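Glucose import ATP-binding protein GlcV (Sulfolobus solfataricus, PDB 1OXX) hydrolyses ATP to power glucose uptake, serving as the energy-coupling subunit of the GlcSTUV ABC transporter. Local coordinates at residues A[218-223]-A[235-240]. The protein carries 1 engineered substitution. Sequence-based numbering, arbitrary orientation.
Sequences KLVQVG and IQVASL
Val-237 meets the strand with both of its methyl groups, one for Val-220 and one for Gln-221, an example of how a single branched residue can seat a helix beside a sheet edge. Its CG1 lies anti to the backbone N (chi1 169°), which spreads the branches to two neighbours: CG2 packs on CG2 of Val-220 at 3.6 Å, while CG1 rests 3.4 Å from OE1 of Gln-221. The side chains of Val-220 and Val-237 point in opposing directions and meet at their CG2 methyls, a purely apolar touch. Two consecutive strand residues can face the same helix because Val-220 and Gln-221 both bond through their backbones to Val-213, a classic beta bulge, with Val-220 at the nearly helical psi of -18°. The bulge sits on strand 218-223, which lies at one edge of the mixed sheet in the ATP-binding cassette core; helix 235-241 packs against it and then leads to strand 245-252 of a separate antiparallel sheet. Gln-221 reaches out extended (chi2 169°), its side chain running aslant that of Val-237. Its amide is held from both ends by the intervening chain: OE1 accepts from Val-233 N, and NE2 donates to Asn-231 O. Those two bonds fix its rotation, so the oxygen lying against Val-237 CG1 is already satisfied. On the helix, Gln-236 and Leu-240 touch Pro-39 of the P-loop (Walker A), whose following residues probably bind ATP.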
loop_
_atom_site.group_PDB
_atom_site.type_symbol
_atom_site.label_atom_id
_atom_site.label_comp_id
_atom_site.label_asym_id
_atom_site.label_seq_id
_atom_site.Cartn_x
_atom_site.Cartn_y
_atom_site.Cartn_z
ATOM N N LYS A 218 -9.628 11.274 -4.311
ATOM C CA LYS A 218 -10.872 10.773 -3.767
ATOM C C LYS A 218 -10.714 9.359 -3.227
ATOM O O LYS A 218 -10.023 8.528 -3.805
ATOM C CB LYS A 218 -11.967 10.780 -4.832
ATOM C CG LYS A 218 -12.368 12.159 -5.340
ATOM C CD LYS A 218 -13.560 12.039 -6.287
ATOM C CE LYS A 218 -13.986 13.391 -6.830
ATOM N NZ LYS A 218 -15.098 13.249 -7.809
ATOM N N LEU A 219 -11.315 9.124 -2.071
ATOM C CA LEU A 219 -11.339 7.807 -1.474
ATOM C C LEU A 219 -12.439 7.031 -2.183
ATOM O O LEU A 219 -13.628 7.348 -2.027
ATOM C CB LEU A 219 -11.656 7.955 0.004
ATOM C CG LEU A 219 -11.510 6.730 0.871
ATOM C CD1 LEU A 219 -10.048 6.359 0.973
ATOM C CD2 LEU A 219 -12.096 7.038 2.242
ATOM N N VAL A 220 -12.049 6.043 -2.985
ATOM C CA VAL A 220 -12.997 5.360 -3.860
ATOM C C VAL A 220 -13.482 4.014 -3.337
ATOM O O VAL A 220 -14.519 3.516 -3.784
ATOM C CB VAL A 220 -12.423 5.198 -5.288
ATOM C CG1 VAL A 220 -12.177 6.561 -5.955
ATOM C CG2 VAL A 220 -11.165 4.396 -5.296
ATOM N N GLN A 221 -12.752 3.428 -2.386
ATOM C CA GLN A 221 -13.148 2.166 -1.772
ATOM C C GLN A 221 -12.395 1.997 -0.464
ATOM O O GLN A 221 -11.251 2.453 -0.320
ATOM C CB GLN A 221 -12.844 0.976 -2.699
ATOM C CG GLN A 221 -13.386 -0.355 -2.186
ATOM C CD GLN A 221 -13.326 -1.467 -3.216
ATOM O OE1 GLN A 221 -12.797 -1.285 -4.330
ATOM N NE2 GLN A 221 -13.864 -2.636 -2.854
ATOM N N VAL A 222 -13.060 1.398 0.511
ATOM C CA VAL A 222 -12.471 1.129 1.795
ATOM C C VAL A 222 -12.877 -0.265 2.192
ATOM O O VAL A 222 -14.047 -0.619 2.089
ATOM C CB VAL A 222 -13.013 2.083 2.880
ATOM C CG1 VAL A 222 -12.582 1.605 4.284
ATOM C CG2 VAL A 222 -12.562 3.470 2.601
ATOM N N GLY A 223 -11.927 -1.046 2.673
ATOM C CA GLY A 223 -12.232 -2.397 3.111
ATOM C C GLY A 223 -11.008 -3.202 3.497
ATOM O O GLY A 223 -9.902 -2.686 3.536
ATOM N N ILE A 235 -11.577 -1.250 -12.239
ATOM C CA ILE A 235 -10.352 -1.883 -12.710
ATOM C C ILE A 235 -9.117 -1.136 -12.171
ATOM O O ILE A 235 -8.069 -1.746 -11.928
ATOM C CB ILE A 235 -10.326 -2.032 -14.267
ATOM C CG1 ILE A 235 -9.256 -3.040 -14.691
ATOM C CG2 ILE A 235 -10.111 -0.681 -14.961
ATOM C CD1 ILE A 235 -9.513 -4.466 -14.270
ATOM N N GLN A 236 -9.248 0.170 -11.950
ATOM C CA GLN A 236 -8.137 0.924 -11.369
ATOM C C GLN A 236 -7.836 0.457 -9.949
ATOM O O GLN A 236 -6.681 0.257 -9.586
ATOM C CB GLN A 236 -8.367 2.431 -11.382
ATOM C CG GLN A 236 -7.124 3.164 -10.904
ATOM C CD GLN A 236 -7.033 4.601 -11.368
ATOM O OE1 GLN A 236 -5.938 5.174 -11.400
ATOM N NE2 GLN A 236 -8.169 5.190 -11.717
ATOM N N VAL A 237 -8.854 0.282 -9.123
ATOM C CA VAL A 237 -8.587 -0.258 -7.799
ATOM C C VAL A 237 -8.010 -1.677 -7.905
ATOM O O VAL A 237 -7.088 -2.054 -7.184
ATOM C CB VAL A 237 -9.849 -0.276 -6.929
ATOM C CG1 VAL A 237 -9.625 -1.083 -5.670
ATOM C CG2 VAL A 237 -10.268 1.142 -6.593
ATOM N N ALA A 238 -8.568 -2.471 -8.810
ATOM C CA ALA A 238 -8.100 -3.838 -8.980
ATOM C C ALA A 238 -6.603 -3.891 -9.207
ATOM O O ALA A 238 -5.926 -4.755 -8.659
ATOM C CB ALA A 238 -8.806 -4.493 -10.139
ATOM N N SER A 239 -6.094 -2.986 -10.038
ATOM C CA SER A 239 -4.672 -2.961 -10.371
ATOM C C SER A 239 -3.804 -2.333 -9.285
ATOM O O SER A 239 -2.634 -2.663 -9.150
ATOM C CB SER A 239 -4.463 -2.239 -11.696
ATOM O OG SER A 239 -4.637 -0.846 -11.571
ATOM N N LEU A 240 -4.371 -1.431 -8.500
ATOM C CA LEU A 240 -3.603 -0.826 -7.421
ATOM C C LEU A 240 -3.285 -1.839 -6.317
ATOM O O LEU A 240 -2.212 -1.768 -5.673
ATOM C CB LEU A 240 -4.341 0.390 -6.846
ATOM C CG LEU A 240 -4.227 1.632 -7.706
ATOM C CD1 LEU A 240 -5.296 2.665 -7.345
ATOM C CD2 LEU A 240 -2.808 2.206 -7.580
#